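Local structure of pyridoxamine 5'-phosphate oxidase-related, FMN-binding protein (Mycobacterium smegmatis, 6ECI) at residues F35-V40 / V46-A51. The protein binds flavin-adenine dinucleotide as a member of the flavin/deazaflavin-dependent oxidoreductase family and probably sequesters it to protect mycobacteria against hypoxic and oxidative stress. Numbering follows the deposited sequence.
Sequences FPINFV and VLFRTA. With FAD (flavin-adenine dinucleotide), chain U.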
loop_
_atom_site.group_PDB
_atom_site.type_symbol
_atom_site.label_atom_id
_atom_site.label_comp_id
_atom_site.label_asym_id
_atom_site.label_seq_id
_atom_site.Cartn_x
_atom_site.Cartn_y
_atom_site.Cartn_z
ATOM N N PHE B 35 -0.703 5.548 4.107
ATOM C CA PHE B 35 0.549 6.269 4.331
ATOM C C PHE B 35 1.728 5.359 4.016
ATOM O O PHE B 35 2.043 4.453 4.808
ATOM C CB PHE B 35 0.640 6.769 5.768
ATOM C CG PHE B 35 -0.542 7.579 6.209
ATOM C CD1 PHE B 35 -1.673 6.962 6.721
ATOM C CD2 PHE B 35 -0.518 8.962 6.129
ATOM C CE1 PHE B 35 -2.761 7.710 7.130
ATOM C CE2 PHE B 35 -1.602 9.714 6.540
ATOM C CZ PHE B 35 -2.724 9.088 7.040
ATOM N N PRO B 36 2.398 5.555 2.884
ATOM C CA PRO B 36 3.643 4.817 2.635
ATOM C C PRO B 36 4.686 5.175 3.683
ATOM O O PRO B 36 4.883 6.348 4.014
ATOM C CB PRO B 36 4.060 5.280 1.234
ATOM C CG PRO B 36 2.801 5.790 0.610
ATOM C CD PRO B 36 2.008 6.387 1.735
ATOM N N ILE B 37 5.345 4.156 4.226
ATOM C CA ILE B 37 6.338 4.356 5.274
ATOM C C ILE B 37 7.553 3.488 4.994
ATOM O O ILE B 37 7.433 2.360 4.504
ATOM C CB ILE B 37 5.777 4.042 6.677
ATOM C CG1 ILE B 37 5.190 2.629 6.724
ATOM C CG2 ILE B 37 4.752 5.082 7.100
ATOM C CD1 ILE B 37 5.178 2.023 8.113
ATOM N N ASN B 38 8.727 4.029 5.303
ATOM C CA ASN B 38 9.940 3.235 5.403
ATOM C C ASN B 38 9.924 2.504 6.740
ATOM O O ASN B 38 9.603 3.099 7.773
ATOM C CB ASN B 38 11.165 4.142 5.272
ATOM C CG ASN B 38 12.472 3.411 5.494
ATOM O OD1 ASN B 38 13.413 3.967 6.057
ATOM N ND2 ASN B 38 12.538 2.160 5.053
ATOM N N PHE B 39 10.240 1.210 6.719
ATOM C CA PHE B 39 10.057 0.371 7.896
ATOM C C PHE B 39 11.154 -0.681 7.969
ATOM O O PHE B 39 11.794 -1.012 6.968
ATOM C CB PHE B 39 8.693 -0.325 7.875
ATOM C CG PHE B 39 8.651 -1.542 6.988
ATOM C CD1 PHE B 39 8.465 -1.411 5.617
ATOM C CD2 PHE B 39 8.805 -2.813 7.520
ATOM C CE1 PHE B 39 8.431 -2.527 4.792
ATOM C CE2 PHE B 39 8.774 -3.931 6.702
ATOM C CZ PHE B 39 8.585 -3.787 5.335
ATOM N N VAL B 40 11.358 -1.207 9.180
ATOM C CA VAL B 40 12.079 -2.456 9.394
ATOM C C VAL B 40 11.297 -3.297 10.390
ATOM O O VAL B 40 10.474 -2.795 11.160
ATOM C CB VAL B 40 13.530 -2.267 9.896
ATOM C CG1 VAL B 40 14.259 -1.230 9.078
ATOM C CG2 VAL B 40 13.544 -1.897 11.368
ATOM N N VAL B 46 6.589 -3.968 13.579
ATOM C CA VAL B 46 6.844 -3.160 12.392
ATOM C C VAL B 46 7.269 -1.779 12.873
ATOM O O VAL B 46 6.436 -0.969 13.293
ATOM C CB VAL B 46 5.620 -3.092 11.471
ATOM C CG1 VAL B 46 5.936 -2.283 10.220
ATOM C CG2 VAL B 46 5.159 -4.493 11.102
ATOM N N LEU B 47 8.569 -1.505 12.810
ATOM C CA LEU B 47 9.126 -0.252 13.301
ATOM C C LEU B 47 9.228 0.773 12.182
ATOM O O LEU B 47 9.637 0.450 11.064
ATOM C CB LEU B 47 10.511 -0.483 13.907
ATOM C CG LEU B 47 11.270 0.779 14.320
ATOM C CD1 LEU B 47 10.595 1.457 15.502
ATOM C CD2 LEU B 47 12.709 0.446 14.645
ATOM N N PHE B 48 8.858 2.014 12.490
ATOM C CA PHE B 48 9.041 3.112 11.554
ATOM C C PHE B 48 9.168 4.415 12.328
ATOM O O PHE B 48 8.861 4.491 13.521
ATOM C CB PHE B 48 7.895 3.189 10.540
ATOM C CG PHE B 48 6.555 3.502 11.146
ATOM C CD1 PHE B 48 5.815 2.514 11.777
ATOM C CD2 PHE B 48 6.021 4.777 11.056
ATOM C CE1 PHE B 48 4.575 2.797 12.322
ATOM C CE2 PHE B 48 4.782 5.066 11.597
ATOM C CZ PHE B 48 4.058 4.075 12.229
ATOM N N ARG B 49 9.640 5.444 11.633
ATOM C CA ARG B 49 9.751 6.783 12.181
ATOM C C ARG B 49 8.655 7.665 11.602
ATOM O O ARG B 49 8.208 7.471 10.468
ATOM C CB ARG B 49 11.126 7.393 11.893
ATOM C CG ARG B 49 12.143 7.089 12.979
ATOM C CD ARG B 49 13.566 7.486 12.612
ATOM N NE ARG B 49 13.660 8.409 11.483
ATOM C CZ ARG B 49 13.665 9.734 11.602
ATOM N NH1 ARG B 49 13.569 10.294 12.801
ATOM N NH2 ARG B 49 13.765 10.502 10.526
ATOM N N THR B 50 8.221 8.630 12.400
ATOM C CA THR B 50 7.121 9.508 12.044
ATOM C C THR B 50 7.606 10.949 12.064
ATOM O O THR B 50 8.438 11.324 12.897
ATOM C CB THR B 50 5.933 9.296 12.999
ATOM O OG1 THR B 50 4.789 8.851 12.258
ATOM C CG2 THR B 50 5.592 10.563 13.765
ATOM N N ALA B 51 7.118 11.739 11.114
ATOM C CA ALA B 51 7.459 13.150 11.031
ATOM C C ALA B 51 6.442 13.947 11.834
ATOM O O ALA B 51 5.238 13.680 11.764
ATOM C CB ALA B 51 7.498 13.621 9.576
HETATM P PA FAD U . -1.860 15.805 4.420
HETATM O O1A FAD U . -1.503 17.209 4.100
HETATM O O2A FAD U . -2.694 15.603 5.691
HETATM O O5B FAD U . -2.582 15.091 3.212
HETATM C C5B FAD U . -3.654 15.730 2.490
HETATM C C4B FAD U . -3.988 14.868 1.299
HETATM O O4B FAD U . -2.795 14.652 0.519
HETATM C C3B FAD U . -4.489 13.469 1.633
HETATM O O3B FAD U . -5.891 13.467 1.876
HETATM C C2B FAD U . -4.124 12.677 0.372
HETATM O O2B FAD U . -5.130 12.722 -0.633
HETATM C C1B FAD U . -2.840 13.374 -0.095
HETATM N N9A FAD U . -1.632 12.646 0.264
HETATM C C8A FAD U . -0.999 12.636 1.479
HETATM N N7A FAD U . 0.064 11.872 1.525
HETATM C C5A FAD U . 0.131 11.330 0.244
HETATM C C6A FAD U . 1.035 10.435 -0.355
HETATM N N6A FAD U . 2.087 9.905 0.269
HETATM N N1A FAD U . 0.816 10.105 -1.648
HETATM C C2A FAD U . -0.231 10.637 -2.281
HETATM N N3A FAD U . -1.149 11.486 -1.816
HETATM C C4A FAD U . -0.907 11.798 -0.533
HETATM N N1 FAD U . 6.149 9.702 6.499
HETATM C C2 FAD U . 6.627 9.313 7.715
HETATM O O2 FAD U . 6.255 9.859 8.759
HETATM N N3 FAD U . 7.552 8.285 7.790
HETATM C C4 FAD U . 8.068 7.576 6.725
HETATM O O4 FAD U . 8.888 6.680 6.919
HETATM C C4X FAD U . 7.552 7.998 5.435
HETATM N N5 FAD U . 7.985 7.382 4.368
HETATM C C5X FAD U . 7.489 7.786 3.137
HETATM C C6 FAD U . 7.937 7.140 1.987
HETATM C C7 FAD U . 7.470 7.508 0.729
HETATM C C7M FAD U . 7.980 6.788 -0.491
HETATM C C8 FAD U . 6.528 8.544 0.616
HETATM C C8M FAD U . 6.007 8.968 -0.731
HETATM C C9 FAD U . 6.078 9.193 1.762
HETATM C C9A FAD U . 6.549 8.820 3.015
HETATM N N10 FAD U . 6.110 9.455 4.195
HETATM C C10 FAD U . 6.592 9.069 5.423
HETATM C "C1'" FAD U . 5.127 10.543 4.138
HETATM C "C2'" FAD U . 3.743 10.119 4.614
HETATM O "O2'" FAD U . 3.010 9.532 3.538
HETATM C "C3'" FAD U . 2.998 11.343 5.147
HETATM O "O3'" FAD U . 2.632 11.143 6.507
HETATM C "C4'" FAD U . 1.752 11.675 4.334
HETATM O "O4'" FAD U . 2.192 12.279 3.118
HETATM C "C5'" FAD U . 0.767 12.551 5.081
HETATM O "O5'" FAD U . 1.427 13.771 5.478
HETATM P P FAD U . 0.639 15.133 5.589
HETATM O O1P FAD U . 1.522 16.273 5.073
HETATM O O2P FAD U . 0.097 15.337 6.951
HETATM O O3P FAD U . -0.546 14.928 4.556
HETATM O O HOH W 1 10.013 5.337 8.734
#
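Val40 and Leu47 pair in the antiparallel β-hairpin of strands 31-41 and 46-49, part of the split β-barrel of the pyridoxamine 5'-phosphate oxidase-like family. Two backbone bonds join them: Val40 N donates to Leu47 O (3.0 Å) and Leu47 N to Val40 O (2.8 Å). Their side chains lie side by side on one face of the sheet, near Leu103 and Trp114, and touch lightly through Val40 CG2 and Leu47 CD2.

The tightly packed part is on the other face. Ile37 CD1 sits above the Phe48 ring, offset toward its rim and 4.0 Å from the centroid, in a CH-pi contact. The Phe48 torsion that holds CG between the backbone N and the carbonyl carbon (chi1 64°) turns the ring beneath this methyl. Beside them, Phe39 CD2 approaches Val46 CG1 obliquely; Phe67 meets the Phe39 ring edge-to-face and also packs on Ile37 and Val46, so strand 64-72 helps bury this face.

Toward Phe35 and Ala51 the two segments splay apart; the axes of strands 35-40 and 46-49 run at 134°, and direct pairing gives way to water and flavin. One water accepts from Arg49 N and lies close to both Asn38 O and FAD O4. The pyrimidine end of the isoalloxazine fills the fork: Asn38 N donates to O4 from one strand, and Ala51 N to O2 from just beyond the other. The side-chain amide of Asn38 is held by Ala20 O at ND2 and Leu104 N at OD1, while partly exposed Arg49 is hydrogen-bonded through NH1 to Lys111 O and makes a cation-pi contact with Trp106. Between the two flavin carbonyls, FAD N3 donates to Arg49 O at 2.9 Å, with an N-H...O angle of 171°.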